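Local coordinates for uncharacterized protein (Bacteroides eggerthii DSM 20697, PDB 4ECO), which is of unknown function but is built as a leucine-rich repeat protein, a fold that probably serves in binding other proteins, at residues V280-G285 with I312-L317; S287-K292 with N316-P321; T186-L191 with V256-N261. One frame throughout, in Å; residues are numbered along the deposited sequence.

Contact 1: V280-G285 with I312-L317; sequences VACNRG and IGYNNL
Asn315 ND2 is tied to two backbone carbonyls, one on each side of the contact. It donates to Val280 O at 3.1 Å in a nearly straight bond (176° at the hydrogen) and to Ile312 O at 2.8 Å. Both acceptors lie close to the amide plane, which fixes the rotation of the group, although neither carbonyl is met in its own plane: the amide nitrogen is tilted out from that of Val280 and stands well above that of Ile312. Asn315 OD1 adds a weak bond from Asn283 N (3.0 Å). Asn315 fits the consensus asparagine position of a leucine-rich repeat, and its amide joins its own turn to the preceding one. Beside it, Cys282 N donates to Gly313 O (3.2 Å).

Farther along, Asn316 ND2 reaches Arg284 O at 2.8 Å, its acceptor exactly in the amide plane but the nitrogen above the carbonyl plane; it also donates to Ile286 O. A water accepts from Asn316 N and donates to Asn283 O. The Arg284 chain runs extended over Tyr314 O to bond Tyr339 O through NH2, with Tyr314 CD1 over one guanidinium face. On the apolar side, Val280 CG2 lies alongside Ile312 CD1 (3.8 Å), while Cys282 SG stands obliquely off the Tyr314 ring, 4.7 Å from its centroid.

The two loops follow the parallel strands 277-279 and 309-311. Leu291 of helix 288-300 packs on Ile312 and Asn315, whereas Tyr145 of helix 144-149 meets Ala281 and Tyr314.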
loop_
_atom_site.group_PDB
_atom_site.type_symbol
_atom_site.label_atom_id
_atom_site.label_comp_id
_atom_site.label_asym_id
_atom_site.label_seq_id
_atom_site.Cartn_x
_atom_site.Cartn_y
_atom_site.Cartn_z
ATOM N N VAL A 280 -4.252 11.488 8.711
ATOM C CA VAL A 280 -5.478 11.558 9.519
ATOM C C VAL A 280 -6.201 10.208 9.420
ATOM O O VAL A 280 -7.439 10.143 9.463
ATOM C CB VAL A 280 -6.404 12.766 9.156
ATOM C CG1 VAL A 280 -5.834 14.080 9.708
ATOM C CG2 VAL A 280 -6.654 12.863 7.644
ATOM N N ALA A 281 -5.407 9.124 9.324
ATOM C CA ALA A 281 -5.933 7.768 9.228
ATOM C C ALA A 281 -6.482 7.263 10.585
ATOM O O ALA A 281 -6.059 7.746 11.638
ATOM C CB ALA A 281 -4.852 6.841 8.720
ATOM N N CYS A 282 -7.427 6.304 10.543
ATOM C CA CYS A 282 -8.067 5.598 11.672
ATOM C C CYS A 282 -8.929 6.483 12.533
ATOM O O CYS A 282 -9.185 6.090 13.677
ATOM C CB CYS A 282 -7.060 4.865 12.557
ATOM S SG CYS A 282 -6.146 3.539 11.746
ATOM N N ASN A 283 -9.432 7.609 12.033
ATOM C CA ASN A 283 -10.317 8.424 12.868
ATOM C C ASN A 283 -11.777 8.097 12.508
ATOM O O ASN A 283 -12.481 8.894 11.885
ATOM C CB ASN A 283 -9.982 9.881 12.719
ATOM C CG ASN A 283 -8.594 10.219 13.175
ATOM O OD1 ASN A 283 -8.172 9.855 14.283
ATOM N ND2 ASN A 283 -7.860 10.942 12.339
ATOM N N ARG A 284 -12.206 6.877 12.887
ATOM C CA ARG A 284 -13.515 6.339 12.564
ATOM C C ARG A 284 -14.612 6.837 13.471
ATOM O O ARG A 284 -15.775 6.521 13.211
ATOM C CB ARG A 284 -13.496 4.830 12.557
ATOM C CG ARG A 284 -13.285 4.344 11.137
ATOM C CD ARG A 284 -13.091 2.858 11.048
ATOM N NE ARG A 284 -12.885 2.490 9.653
ATOM C CZ ARG A 284 -12.575 1.278 9.230
ATOM N NH1 ARG A 284 -12.444 0.278 10.097
ATOM N NH2 ARG A 284 -12.383 1.052 7.932
ATOM N N GLY A 285 -14.278 7.702 14.436
ATOM C CA GLY A 285 -15.278 8.380 15.250
ATOM C C GLY A 285 -15.899 9.520 14.462
ATOM O O GLY A 285 -16.998 9.988 14.792
ATOM N N ILE A 312 -5.442 9.007 4.431
ATOM C CA ILE A 312 -6.783 9.170 4.993
ATOM C C ILE A 312 -7.534 7.796 5.005
ATOM O O ILE A 312 -8.774 7.753 5.108
ATOM C CB ILE A 312 -7.565 10.316 4.260
ATOM C CG1 ILE A 312 -8.830 10.746 5.031
ATOM C CG2 ILE A 312 -7.821 10.037 2.769
ATOM C CD1 ILE A 312 -9.196 12.204 4.925
ATOM N N GLY A 313 -6.763 6.702 4.994
ATOM C CA GLY A 313 -7.313 5.351 5.075
ATOM C C GLY A 313 -7.935 5.035 6.428
ATOM O O GLY A 313 -7.741 5.787 7.392
ATOM N N TYR A 314 -8.676 3.907 6.518
ATOM C CA TYR A 314 -9.365 3.445 7.737
ATOM C C TYR A 314 -10.307 4.559 8.292
ATOM O O TYR A 314 -10.280 4.901 9.469
ATOM C CB TYR A 314 -8.377 2.972 8.810
ATOM C CG TYR A 314 -7.560 1.760 8.418
ATOM C CD1 TYR A 314 -8.039 0.471 8.641
ATOM C CD2 TYR A 314 -6.281 1.897 7.884
ATOM C CE1 TYR A 314 -7.282 -0.651 8.302
ATOM C CE2 TYR A 314 -5.526 0.780 7.524
ATOM C CZ TYR A 314 -6.024 -0.492 7.757
ATOM O OH TYR A 314 -5.280 -1.596 7.451
ATOM N N ASN A 315 -11.148 5.098 7.424
ATOM C CA ASN A 315 -12.053 6.158 7.796
ATOM C C ASN A 315 -13.450 5.844 7.256
ATOM O O ASN A 315 -13.671 4.726 6.775
ATOM C CB ASN A 315 -11.513 7.510 7.304
ATOM C CG ASN A 315 -10.508 8.124 8.246
ATOM O OD1 ASN A 315 -10.756 8.282 9.453
ATOM N ND2 ASN A 315 -9.387 8.572 7.706
ATOM N N ASN A 316 -14.400 6.799 7.372
ATOM C CA ASN A 316 -15.773 6.561 6.970
ATOM C C ASN A 316 -16.219 7.361 5.732
ATOM O O ASN A 316 -17.437 7.423 5.479
ATOM C CB ASN A 316 -16.688 6.905 8.136
ATOM C CG ASN A 316 -16.423 6.131 9.397
ATOM O OD1 ASN A 316 -16.364 4.883 9.433
ATOM N ND2 ASN A 316 -16.283 6.870 10.474
ATOM N N LEU A 317 -15.275 7.939 4.945
ATOM C CA LEU A 317 -15.595 8.742 3.755
ATOM C C LEU A 317 -16.533 8.034 2.788
ATOM O O LEU A 317 -16.243 6.903 2.405
ATOM C CB LEU A 317 -14.330 9.116 2.974
ATOM C CG LEU A 317 -13.342 10.065 3.599
ATOM C CD1 LEU A 317 -12.016 10.028 2.821
ATOM C CD2 LEU A 317 -13.915 11.473 3.670
HETATM O O HOH W 1 -13.682 8.805 9.265
#

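Contact 2: S287-K292 with N316-P321; sequences SGEQLK and NLKTFP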
loop_
_atom_site.group_PDB
_atom_site.type_symbol
_atom_site.label_atom_id
_atom_site.label_comp_id
_atom_site.label_asym_id
_atom_site.label_seq_id
_atom_site.Cartn_x
_atom_site.Cartn_y
_atom_site.Cartn_z
ATOM N N SER A 287 -17.672 11.102 11.274
ATOM C CA SER A 287 -18.614 10.711 10.220
ATOM C C SER A 287 -18.022 10.975 8.834
ATOM O O SER A 287 -17.176 11.869 8.682
ATOM C CB SER A 287 -19.937 11.454 10.369
ATOM O OG SER A 287 -19.848 12.798 9.927
ATOM N N GLY A 288 -18.482 10.215 7.843
ATOM C CA GLY A 288 -17.999 10.374 6.484
ATOM C C GLY A 288 -18.194 11.778 5.956
ATOM O O GLY A 288 -17.323 12.306 5.252
ATOM N N GLU A 289 -19.353 12.372 6.311
ATOM C CA GLU A 289 -19.788 13.709 5.932
ATOM C C GLU A 289 -18.827 14.765 6.543
ATOM O O GLU A 289 -18.321 15.645 5.845
ATOM C CB GLU A 289 -21.252 13.917 6.409
ATOM C CG GLU A 289 -22.304 12.968 5.823
ATOM C CD GLU A 289 -22.194 11.471 6.085
ATOM O OE1 GLU A 289 -21.603 11.079 7.118
ATOM O OE2 GLU A 289 -22.690 10.687 5.240
ATOM N N GLN A 290 -18.556 14.638 7.849
ATOM C CA GLN A 290 -17.706 15.551 8.613
ATOM C C GLN A 290 -16.242 15.526 8.118
ATOM O O GLN A 290 -15.613 16.588 8.033
ATOM C CB GLN A 290 -17.766 15.203 10.122
ATOM C CG GLN A 290 -17.068 16.192 11.057
ATOM C CD GLN A 290 -17.532 17.614 10.870
ATOM O OE1 GLN A 290 -18.711 17.967 11.065
ATOM N NE2 GLN A 290 -16.610 18.458 10.464
ATOM N N LEU A 291 -15.705 14.327 7.805
ATOM C CA LEU A 291 -14.335 14.200 7.319
ATOM C C LEU A 291 -14.241 14.787 5.903
ATOM O O LEU A 291 -13.257 15.476 5.616
ATOM C CB LEU A 291 -13.872 12.745 7.368
ATOM C CG LEU A 291 -12.366 12.506 7.215
ATOM C CD1 LEU A 291 -11.593 13.054 8.390
ATOM C CD2 LEU A 291 -12.066 11.054 7.045
ATOM N N LYS A 292 -15.289 14.597 5.055
ATOM C CA LYS A 292 -15.367 15.160 3.699
ATOM C C LYS A 292 -15.309 16.685 3.789
ATOM O O LYS A 292 -14.580 17.330 3.028
ATOM C CB LYS A 292 -16.655 14.689 2.979
ATOM C CG LYS A 292 -16.917 15.302 1.581
ATOM C CD LYS A 292 -18.408 15.522 1.327
ATOM C CE LYS A 292 -18.870 16.972 1.461
ATOM N NZ LYS A 292 -18.508 17.822 0.275
ATOM N N ASN A 316 -14.400 6.799 7.372
ATOM C CA ASN A 316 -15.773 6.561 6.970
ATOM C C ASN A 316 -16.219 7.361 5.732
ATOM O O ASN A 316 -17.437 7.423 5.479
ATOM C CB ASN A 316 -16.688 6.905 8.136
ATOM C CG ASN A 316 -16.423 6.131 9.397
ATOM O OD1 ASN A 316 -16.364 4.883 9.433
ATOM N ND2 ASN A 316 -16.283 6.870 10.474
ATOM N N LEU A 317 -15.275 7.939 4.945
ATOM C CA LEU A 317 -15.595 8.742 3.755
ATOM C C LEU A 317 -16.533 8.034 2.788
ATOM O O LEU A 317 -16.243 6.903 2.405
ATOM C CB LEU A 317 -14.330 9.116 2.974
ATOM C CG LEU A 317 -13.342 10.065 3.599
ATOM C CD1 LEU A 317 -12.016 10.028 2.821
ATOM C CD2 LEU A 317 -13.915 11.473 3.670
ATOM N N LYS A 318 -17.643 8.685 2.389
ATOM C CA LYS A 318 -18.562 8.109 1.396
ATOM C C LYS A 318 -18.251 8.695 0.020
ATOM O O LYS A 318 -18.580 8.087 -0.986
ATOM C CB LYS A 318 -20.040 8.312 1.776
ATOM C CG LYS A 318 -20.549 7.269 2.763
ATOM C CD LYS A 318 -21.902 7.673 3.288
ATOM C CE LYS A 318 -22.271 6.937 4.549
ATOM N NZ LYS A 318 -23.319 7.674 5.321
ATOM N N THR A 319 -17.569 9.846 -0.013
ATOM C CA THR A 319 -17.138 10.532 -1.241
ATOM C C THR A 319 -16.044 11.545 -0.869
ATOM O O THR A 319 -15.771 11.759 0.310
ATOM C CB THR A 319 -18.340 11.207 -1.988
ATOM O OG1 THR A 319 -17.977 11.551 -3.338
ATOM C CG2 THR A 319 -18.885 12.427 -1.261
ATOM N N PHE A 320 -15.434 12.157 -1.893
ATOM C CA PHE A 320 -14.413 13.195 -1.793
ATOM C C PHE A 320 -15.052 14.553 -1.792
ATOM O O PHE A 320 -16.171 14.669 -2.308
ATOM C CB PHE A 320 -13.451 13.116 -3.015
ATOM C CG PHE A 320 -12.503 11.949 -3.143
ATOM C CD1 PHE A 320 -12.385 11.008 -2.125
ATOM C CD2 PHE A 320 -11.702 11.811 -4.265
ATOM C CE1 PHE A 320 -11.493 9.949 -2.235
ATOM C CE2 PHE A 320 -10.812 10.745 -4.375
ATOM C CZ PHE A 320 -10.712 9.822 -3.357
ATOM N N PRO A 321 -14.323 15.628 -1.377
ATOM C CA PRO A 321 -14.854 16.991 -1.554
ATOM C C PRO A 321 -15.123 17.314 -3.042
ATOM O O PRO A 321 -14.625 16.608 -3.939
ATOM C CB PRO A 321 -13.719 17.863 -1.007
ATOM C CG PRO A 321 -12.984 16.978 -0.070
ATOM C CD PRO A 321 -12.974 15.679 -0.776
HETATM O O HOH W 2 -18.314 11.548 2.929
#
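Glu289 and Lys318 make the one charged link, Lys318 NZ lying 3.1 Å from Glu289 OE2 on its syn lone pair. Lys318 reaches it with a chain extended beyond CG, whereas Glu289 bends at chi2 (62°); Glu289 is modelled in two conformations, so this salt bridge may be only part-time. With an alanine in place of Lys318, the Glu289 carboxylate is likely to lose this charged mate and be freer to turn.

A water connects the backbones, accepting from Lys318 N (3.0 Å) and donating weakly to Gly288 O. Within the helix start, Ser287 is the N-cap: its OG accepts from Gln290 N at 3.1 Å.

Apolar contact fills the middle. Leu291 and Leu317 meet at about a right angle, with Leu291 CD2 against Leu317 CG (3.8 Å), and Leu317 CD2 extends across to Lys292 N (3.7 Å). Gly288 lets the chains close to a CA-CA separation of 4.0 Å from Leu317. Lys292 lays its aliphatic part beside Thr319, CD facing CG2, and sends NZ to Gln296 OE1. Pro321 CG rests on Lys292 O (3.5 Å).

The first turn of helix 288-300 is thus covered by the chain that leads from strand 309-311 to helix 323-326. Trp295, farther along helix 288-300, packs on Leu317, Phe320 and Pro321, and Leu326 of helix 323-326 closes on the last two.

Contact 3: T186-L191 with V256-N261; sequences TQIGQL and VYNCPN
Asn258 inserts its side-chain amide into the type II beta turn Gln187-Gln190, joining a long excursion of the chain to the end of strand 253-257 in the leucine-rich repeat fold. Both ends of the amide are used. OD1 accepts from Gly189 N at 2.7 Å, the N-H lying in the carbonyl plane on a lone pair, with an angle of 150° at the hydrogen. ND2 donates to Gln187 O at 3.3 Å, a longer bond in which each group is tilted somewhat from the plane of the other. It also donates to Asn215 OD1, so both amide protons have acceptors.

Gln187 O takes a second donor, Gln190 N at 3.1 Å, in the bond that closes the turn. The two nitrogens arrive from opposite faces of the carbonyl plane. The turn is therefore braced twice, by its own backbone and by the asparagine across it. Gly189 occupies the third position with a positive phi of 92°, as expected for this turn type, and presents its N-H to Asn258. Asn258 carries the amide across to the turn because its first torsion sets CG opposite the backbone N.

Other polar groups are satisfied elsewhere: Gln187 OE1 accepts from Lys184 N and Gln190 OE1 from Lys118 NZ, while Cys259 N and Val256 O both bond the side chain of Asn283. A sodium ion is bound about 8 Å from the Leu191 side chain, at a site that includes Glu117 and Ser192, the latter next to Leu191 in the chain.

Pro260 packs on Gly189 and on Leu191 just after the turn: its CG sits 3.6 Å from Gly189 O and 3.7 Å from Leu191 CD2.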
loop_
_atom_site.group_PDB
_atom_site.type_symbol
_atom_site.label_atom_id
_atom_site.label_comp_id
_atom_site.label_asym_id
_atom_site.label_seq_id
_atom_site.Cartn_x
_atom_site.Cartn_y
_atom_site.Cartn_z
ATOM N N THR A 186 -9.467 -4.585 16.457
ATOM C CA THR A 186 -9.071 -4.544 17.858
ATOM C C THR A 186 -8.115 -3.359 18.065
ATOM O O THR A 186 -8.172 -2.687 19.101
ATOM C CB THR A 186 -8.398 -5.871 18.250
ATOM O OG1 THR A 186 -9.005 -6.981 17.572
ATOM C CG2 THR A 186 -8.350 -6.080 19.754
ATOM N N GLN A 187 -7.222 -3.118 17.071
ATOM C CA GLN A 187 -6.247 -2.032 17.107
ATOM C C GLN A 187 -6.900 -0.685 16.798
ATOM O O GLN A 187 -6.387 0.333 17.272
ATOM C CB GLN A 187 -5.094 -2.281 16.128
ATOM C CG GLN A 187 -4.234 -3.488 16.450
ATOM C CD GLN A 187 -3.332 -3.810 15.279
ATOM O OE1 GLN A 187 -3.748 -4.410 14.270
ATOM N NE2 GLN A 187 -2.078 -3.394 15.377
ATOM N N ILE A 188 -7.990 -0.656 15.992
ATOM C CA ILE A 188 -8.666 0.606 15.657
ATOM C C ILE A 188 -9.382 1.116 16.898
ATOM O O ILE A 188 -10.308 0.472 17.385
ATOM C CB ILE A 188 -9.615 0.516 14.442
ATOM C CG1 ILE A 188 -8.860 -0.014 13.213
ATOM C CG2 ILE A 188 -10.219 1.900 14.163
ATOM C CD1 ILE A 188 -9.727 -0.432 12.049
ATOM N N GLY A 189 -8.913 2.246 17.414
ATOM C CA GLY A 189 -9.439 2.863 18.628
ATOM C C GLY A 189 -8.726 2.427 19.897
ATOM O O GLY A 189 -9.112 2.815 21.010
ATOM N N GLN A 190 -7.702 1.574 19.732
ATOM C CA GLN A 190 -6.847 1.051 20.795
ATOM C C GLN A 190 -5.854 2.134 21.128
ATOM O O GLN A 190 -5.055 2.548 20.277
ATOM C CB GLN A 190 -6.169 -0.255 20.341
ATOM C CG GLN A 190 -5.288 -0.948 21.365
ATOM C CD GLN A 190 -4.619 -2.130 20.732
ATOM O OE1 GLN A 190 -3.494 -2.039 20.225
ATOM N NE2 GLN A 190 -5.341 -3.241 20.670
ATOM N N LEU A 191 -5.970 2.638 22.343
ATOM C CA LEU A 191 -5.155 3.727 22.844
ATOM C C LEU A 191 -3.748 3.266 23.233
ATOM O O LEU A 191 -3.580 2.147 23.734
ATOM C CB LEU A 191 -5.847 4.387 24.056
ATOM C CG LEU A 191 -7.290 4.901 23.833
ATOM C CD1 LEU A 191 -7.865 5.459 25.115
ATOM C CD2 LEU A 191 -7.366 5.969 22.721
ATOM N N VAL A 256 -2.379 13.116 12.987
ATOM C CA VAL A 256 -3.453 12.960 13.984
ATOM C C VAL A 256 -4.072 11.599 13.667
ATOM O O VAL A 256 -5.000 11.498 12.869
ATOM C CB VAL A 256 -4.474 14.120 14.007
ATOM C CG1 VAL A 256 -5.291 14.074 15.291
ATOM C CG2 VAL A 256 -3.789 15.476 13.860
ATOM N N TYR A 257 -3.468 10.541 14.200
ATOM C CA TYR A 257 -3.788 9.166 13.831
ATOM C C TYR A 257 -4.465 8.396 14.935
ATOM O O TYR A 257 -4.016 8.419 16.077
ATOM C CB TYR A 257 -2.466 8.458 13.451
ATOM C CG TYR A 257 -2.546 6.968 13.211
ATOM C CD1 TYR A 257 -2.805 6.461 11.942
ATOM C CD2 TYR A 257 -2.231 6.061 14.222
ATOM C CE1 TYR A 257 -2.811 5.089 11.700
ATOM C CE2 TYR A 257 -2.264 4.685 13.998
ATOM C CZ TYR A 257 -2.536 4.202 12.730
ATOM O OH TYR A 257 -2.538 2.846 12.489
ATOM N N ASN A 258 -5.491 7.627 14.556
ATOM C CA ASN A 258 -6.243 6.724 15.417
ATOM C C ASN A 258 -6.603 7.386 16.760
ATOM O O ASN A 258 -6.132 6.948 17.816
ATOM C CB ASN A 258 -5.437 5.435 15.633
ATOM C CG ASN A 258 -6.164 4.309 16.288
ATOM O OD1 ASN A 258 -7.390 4.227 16.271
ATOM N ND2 ASN A 258 -5.417 3.419 16.900
ATOM N N CYS A 259 -7.405 8.466 16.713
ATOM C CA CYS A 259 -7.889 9.118 17.929
ATOM C C CYS A 259 -9.411 8.900 17.943
ATOM O O CYS A 259 -10.165 9.596 17.243
ATOM C CB CYS A 259 -7.469 10.582 17.983
ATOM S SG CYS A 259 -5.670 10.837 18.037
ATOM N N PRO A 260 -9.847 7.791 18.612
ATOM C CA PRO A 260 -11.252 7.350 18.521
ATOM C C PRO A 260 -12.309 8.323 19.019
ATOM O O PRO A 260 -13.470 8.174 18.602
ATOM C CB PRO A 260 -11.282 6.098 19.392
ATOM C CG PRO A 260 -10.127 6.220 20.285
ATOM C CD PRO A 260 -9.070 6.837 19.425
ATOM N N ASN A 261 -11.949 9.304 19.859
ATOM C CA ASN A 261 -12.966 10.212 20.363
ATOM C C ASN A 261 -13.058 11.509 19.511
ATOM O O ASN A 261 -13.868 12.396 19.832
ATOM C CB ASN A 261 -12.753 10.502 21.840
ATOM C CG ASN A 261 -12.858 9.233 22.662
ATOM O OD1 ASN A 261 -13.753 8.390 22.456
ATOM N ND2 ASN A 261 -11.906 9.027 23.563
#

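In the fold
Both segments of contact 3 come before those of contacts 1 and 2, which share Asn316 and Leu317. Parallel strands 253-257, 277-279 and 309-311 lie next to one another and lead into the loops of 256-261, 280-285 and 312-317. Centres of contacts 1 and 3 are about 10 Å apart, linked through Asn283, and those of contacts 1 and 2 are about 9 Å apart, linked through Leu291. Contacts 2 and 3 do not touch, their centres being about 18 Å apart. Contact 1 thus lies between helix 288-300 and the 186-191 turn, so neighbouring loops, helix 288-300 and the 186-191 turn are joined in one continuous region of the solenoid.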